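Local coordinates for exoribonuclease II, mitochondrial (Candida glabrata, PDB 6F3H), which probably degrades mitochondrial RNA from the 3' end as the RNB-family, magnesium-binding nuclease component of the mtEXO degradosome, at residues Tyr294-Asn306 / Val332-Ser345. The protein carries 1 engineered substitution. Sequence-based numbering, arbitrary orientation.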
loop_
_atom_site.group_PDB
_atom_site.type_symbol
_atom_site.label_atom_id
_atom_site.label_comp_id
_atom_site.label_asym_id
_atom_site.label_seq_id
_atom_site.Cartn_x
_atom_site.Cartn_y
_atom_site.Cartn_z
ATOM N N TYR A 294 18.559 27.254 3.657
ATOM C CA TYR A 294 19.021 25.878 3.718
ATOM C C TYR A 294 18.630 25.192 5.020
ATOM O O TYR A 294 18.531 23.963 5.056
ATOM C CB TYR A 294 20.519 25.826 3.500
ATOM C CG TYR A 294 21.367 26.434 4.586
ATOM C CD1 TYR A 294 21.609 27.803 4.629
ATOM C CD2 TYR A 294 21.968 25.638 5.541
ATOM C CE1 TYR A 294 22.413 28.352 5.611
ATOM C CE2 TYR A 294 22.776 26.173 6.525
ATOM C CZ TYR A 294 23.001 27.523 6.561
ATOM O OH TYR A 294 23.832 28.026 7.554
ATOM N N ILE A 295 18.353 25.948 6.073
ATOM C CA ILE A 295 17.908 25.299 7.294
ATOM C C ILE A 295 16.426 25.018 7.251
ATOM O O ILE A 295 15.957 24.006 7.776
ATOM C CB ILE A 295 18.259 26.154 8.517
ATOM C CG1 ILE A 295 19.770 26.357 8.599
ATOM C CG2 ILE A 295 17.686 25.533 9.772
ATOM C CD1 ILE A 295 20.231 26.959 9.911
ATOM N N ARG A 296 15.646 25.892 6.645
ATOM C CA ARG A 296 14.250 25.546 6.527
ATOM C C ARG A 296 14.131 24.235 5.789
ATOM O O ARG A 296 13.448 23.312 6.245
ATOM C CB ARG A 296 13.490 26.649 5.823
ATOM C CG ARG A 296 13.285 27.819 6.707
ATOM C CD ARG A 296 12.166 28.647 6.202
ATOM N NE ARG A 296 12.409 29.349 4.955
ATOM C CZ ARG A 296 11.960 30.580 4.746
ATOM N NH1 ARG A 296 11.288 31.197 5.706
ATOM N NH2 ARG A 296 12.178 31.203 3.602
ATOM N N THR A 297 14.882 24.115 4.692
ATOM C CA THR A 297 14.950 22.873 3.932
ATOM C C THR A 297 15.230 21.696 4.838
ATOM O O THR A 297 14.620 20.632 4.718
ATOM C CB THR A 297 16.045 22.958 2.883
ATOM O OG1 THR A 297 15.721 23.962 1.922
ATOM C CG2 THR A 297 16.177 21.634 2.194
ATOM N N LEU A 298 16.195 21.855 5.724
ATOM C CA LEU A 298 16.572 20.742 6.572
ATOM C C LEU A 298 15.421 20.349 7.479
ATOM O O LEU A 298 15.039 19.178 7.529
ATOM C CB LEU A 298 17.806 21.125 7.374
ATOM C CG LEU A 298 17.936 20.415 8.703
ATOM C CD1 LEU A 298 18.312 18.971 8.487
ATOM C CD2 LEU A 298 19.012 21.086 9.466
ATOM N N LEU A 299 14.807 21.326 8.149
ATOM C CA LEU A 299 13.665 21.026 9.003
ATOM C C LEU A 299 12.563 20.371 8.205
ATOM O O LEU A 299 11.905 19.431 8.662
ATOM C CB LEU A 299 13.117 22.296 9.616
ATOM C CG LEU A 299 14.111 23.030 10.479
ATOM C CD1 LEU A 299 13.571 24.434 10.732
ATOM C CD2 LEU A 299 14.352 22.240 11.741
ATOM N N ASN A 300 12.371 20.853 6.996
ATOM C CA ASN A 300 11.358 20.292 6.135
ATOM C C ASN A 300 11.651 18.830 5.837
ATOM O O ASN A 300 10.798 17.962 6.052
ATOM C CB ASN A 300 11.288 21.131 4.875
ATOM C CG ASN A 300 10.224 20.678 3.954
ATOM O OD1 ASN A 300 9.062 20.598 4.318
ATOM N ND2 ASN A 300 10.608 20.382 2.728
ATOM N N ASP A 301 12.861 18.531 5.368
ATOM C CA ASP A 301 13.196 17.144 5.101
ATOM C C ASP A 301 13.074 16.278 6.351
ATOM O O ASP A 301 12.907 15.065 6.235
ATOM C CB ASP A 301 14.604 17.051 4.503
ATOM C CG ASP A 301 14.634 17.411 3.020
ATOM O OD1 ASP A 301 13.574 17.288 2.390
ATOM O OD2 ASP A 301 15.692 17.777 2.460
ATOM N N TYR A 302 13.119 16.856 7.543
ATOM C CA TYR A 302 12.920 16.019 8.720
ATOM C C TYR A 302 11.438 15.749 8.974
ATOM O O TYR A 302 11.037 14.594 9.112
ATOM C CB TYR A 302 13.577 16.660 9.943
ATOM C CG TYR A 302 13.768 15.708 11.104
ATOM C CD1 TYR A 302 14.914 14.933 11.224
ATOM C CD2 TYR A 302 12.791 15.569 12.072
ATOM C CE1 TYR A 302 15.072 14.047 12.288
ATOM C CE2 TYR A 302 12.939 14.693 13.135
ATOM C CZ TYR A 302 14.074 13.937 13.240
ATOM O OH TYR A 302 14.192 13.073 14.305
ATOM N N ALA A 303 10.609 16.799 9.005
ATOM C CA ALA A 303 9.175 16.635 9.258
ATOM C C ALA A 303 8.516 15.729 8.233
ATOM O O ALA A 303 7.591 14.975 8.562
ATOM C CB ALA A 303 8.480 17.988 9.259
ATOM N N ALA A 304 8.937 15.832 6.974
ATOM C CA ALA A 304 8.409 15.010 5.905
ATOM C C ALA A 304 8.829 13.557 6.004
ATOM O O ALA A 304 8.219 12.714 5.347
ATOM C CB ALA A 304 8.865 15.582 4.584
ATOM N N GLY A 305 9.824 13.236 6.822
ATOM C CA GLY A 305 10.302 11.873 6.959
ATOM C C GLY A 305 11.364 11.450 5.972
ATOM O O GLY A 305 11.633 10.250 5.854
ATOM N N ASN A 306 11.985 12.398 5.269
ATOM C CA ASN A 306 12.988 12.072 4.265
ATOM C C ASN A 306 14.366 11.777 4.847
ATOM O O ASN A 306 15.131 11.017 4.249
ATOM C CB ASN A 306 13.128 13.222 3.290
ATOM C CG ASN A 306 11.937 13.386 2.417
ATOM O OD1 ASN A 306 11.292 12.416 2.012
ATOM N ND2 ASN A 306 11.613 14.631 2.127
ATOM N N VAL A 332 13.285 15.613 20.263
ATOM C CA VAL A 332 13.390 16.034 18.874
ATOM C C VAL A 332 12.508 15.118 18.056
ATOM O O VAL A 332 12.867 13.960 17.819
ATOM C CB VAL A 332 14.839 15.982 18.388
ATOM C CG1 VAL A 332 14.927 16.146 16.883
ATOM C CG2 VAL A 332 15.673 17.017 19.115
ATOM N N THR A 333 11.378 15.654 17.594
ATOM C CA THR A 333 10.336 14.912 16.904
ATOM C C THR A 333 9.951 15.685 15.662
ATOM O O THR A 333 10.067 16.906 15.616
ATOM C CB THR A 333 9.089 14.720 17.792
ATOM O OG1 THR A 333 8.430 15.979 18.004
ATOM C CG2 THR A 333 9.454 14.169 19.136
ATOM N N ARG A 334 9.430 14.974 14.674
ATOM C CA ARG A 334 9.035 15.645 13.448
ATOM C C ARG A 334 8.052 16.757 13.743
ATOM O O ARG A 334 8.154 17.842 13.170
ATOM C CB ARG A 334 8.399 14.648 12.499
ATOM C CG ARG A 334 9.076 13.298 12.489
ATOM C CD ARG A 334 9.592 12.946 11.137
ATOM N NE ARG A 334 8.500 12.783 10.205
ATOM C CZ ARG A 334 7.916 11.622 9.953
ATOM N NH1 ARG A 334 8.347 10.532 10.585
ATOM N NH2 ARG A 334 6.901 11.559 9.085
ATOM N N SER A 335 7.088 16.495 14.632
ATOM C CA SER A 335 6.140 17.523 15.058
ATOM C C SER A 335 6.861 18.764 15.500
ATOM O O SER A 335 6.405 19.890 15.265
ATOM C CB SER A 335 5.271 17.021 16.194
ATOM O OG SER A 335 4.407 16.034 15.708
ATOM N N LEU A 336 7.985 18.567 16.162
ATOM C CA LEU A 336 8.701 19.696 16.700
ATOM C C LEU A 336 9.406 20.442 15.581
ATOM O O LEU A 336 9.385 21.673 15.544
ATOM C CB LEU A 336 9.670 19.187 17.756
ATOM C CG LEU A 336 9.972 20.178 18.860
ATOM C CD1 LEU A 336 8.780 20.191 19.758
ATOM C CD2 LEU A 336 11.203 19.720 19.584
ATOM N N CYS A 337 9.942 19.716 14.602
ATOM C CA CYS A 337 10.461 20.379 13.415
ATOM C C CYS A 337 9.356 21.067 12.651
ATOM O O CYS A 337 9.568 22.132 12.065
ATOM C CB CYS A 337 11.154 19.382 12.508
ATOM S SG CYS A 337 12.639 18.732 13.197
ATOM N N GLY A 338 8.164 20.469 12.651
ATOM C CA GLY A 338 7.031 21.100 12.002
ATOM C C GLY A 338 6.651 22.400 12.673
ATOM O O GLY A 338 6.532 23.430 12.011
ATOM N N LYS A 339 6.482 22.372 14.000
ATOM C CA LYS A 339 6.153 23.590 14.731
ATOM C C LYS A 339 7.140 24.692 14.425
ATOM O O LYS A 339 6.754 25.823 14.119
ATOM C CB LYS A 339 6.163 23.338 16.235
ATOM C CG LYS A 339 5.166 22.317 16.718
ATOM C CD LYS A 339 4.984 22.447 18.218
ATOM C CE LYS A 339 4.945 23.921 18.615
ATOM N NZ LYS A 339 4.323 24.151 19.949
ATOM N N LEU A 340 8.418 24.365 14.439
ATOM C CA LEU A 340 9.400 25.400 14.199
ATOM C C LEU A 340 9.326 25.880 12.771
ATOM O O LEU A 340 9.245 27.077 12.506
ATOM C CB LEU A 340 10.784 24.869 14.480
ATOM C CG LEU A 340 11.750 25.998 14.199
ATOM C CD1 LEU A 340 11.488 27.112 15.171
ATOM C CD2 LEU A 340 13.158 25.531 14.329
ATOM N N LEU A 341 9.356 24.946 11.840
ATOM C CA LEU A 341 9.320 25.297 10.436
ATOM C C LEU A 341 8.094 26.135 10.133
ATOM O O LEU A 341 8.169 27.124 9.400
ATOM C CB LEU A 341 9.326 24.024 9.618
ATOM C CG LEU A 341 9.408 24.238 8.131
ATOM C CD1 LEU A 341 10.365 25.336 7.770
ATOM C CD2 LEU A 341 9.835 22.964 7.559
ATOM N N VAL A 342 6.959 25.768 10.716
ATOM C CA VAL A 342 5.771 26.595 10.582
ATOM C C VAL A 342 6.056 27.985 11.114
ATOM O O VAL A 342 5.674 28.995 10.519
ATOM C CB VAL A 342 4.595 25.952 11.337
ATOM C CG1 VAL A 342 3.594 27.007 11.778
ATOM C CG2 VAL A 342 3.925 24.879 10.504
ATOM N N GLU A 343 6.775 28.056 12.213
ATOM C CA GLU A 343 6.967 29.328 12.875
ATOM C C GLU A 343 7.848 30.262 12.065
ATOM O O GLU A 343 7.762 31.479 12.214
ATOM C CB GLU A 343 7.554 29.072 14.244
ATOM C CG GLU A 343 7.652 30.277 15.063
ATOM C CD GLU A 343 8.079 29.942 16.459
ATOM O OE1 GLU A 343 7.587 28.920 16.987
ATOM O OE2 GLU A 343 8.912 30.685 17.022
ATOM N N ILE A 344 8.709 29.721 11.221
ATOM C CA ILE A 344 9.677 30.522 10.494
ATOM C C ILE A 344 9.368 30.574 9.001
ATOM O O ILE A 344 10.250 30.898 8.210
ATOM C CB ILE A 344 11.088 29.991 10.734
ATOM C CG1 ILE A 344 11.109 28.531 10.294
ATOM C CG2 ILE A 344 11.440 30.133 12.195
ATOM C CD1 ILE A 344 12.469 28.007 10.016
ATOM N N SER A 345 8.126 30.316 8.609
ATOM C CA SER A 345 7.677 30.299 7.224
ATOM C C SER A 345 6.406 31.127 7.104
ATOM O O SER A 345 5.699 31.337 8.097
ATOM C CB SER A 345 7.414 28.865 6.732
ATOM O OG SER A 345 8.515 28.004 6.962
#
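R334 starts against the last turn of the facing helix, its CB 3.9 Å from A303 CA. CG passes the Y302 ring near CE2. CD then lies beside Y302 O. The chain bends at chi2 and chi3 (-120° and -65°), which brings the guanidinium to the carbonyls of the last turn. There R334 NE donates to A303 O at 2.9 Å, nearly straight at 171°. The oxygen lies in the guanidinium plane, but NE sits above the carbonyl plane. G305 CA lies 3.7 Å above one face of the R334 guanidinium, offset toward its rim. G305 closes a Schellman motif there, and R334 NH2 has a weak hydrogen bond to H748. Helices 293-303 and 334-343 run roughly antiparallel, their axes 8.3 Å apart at closest approach, away from the magnesium site. Between them C337 SG meets the Y302 ring obliquely, 3.4 Å from Y302 CD2, as a sulfur-aromatic contact. L341 CD2 rests on L299 CB and on N300 CB. L299 CD1 reaches both L340 CD2 and I344 CD1. At the far end R296 lays CG on I344 CD1. R296 NH1 donates to I344 O, 2.7 Å away, in the carbonyl plane. The main polar partner of R296 is D293, which forms a salt bridge with NE.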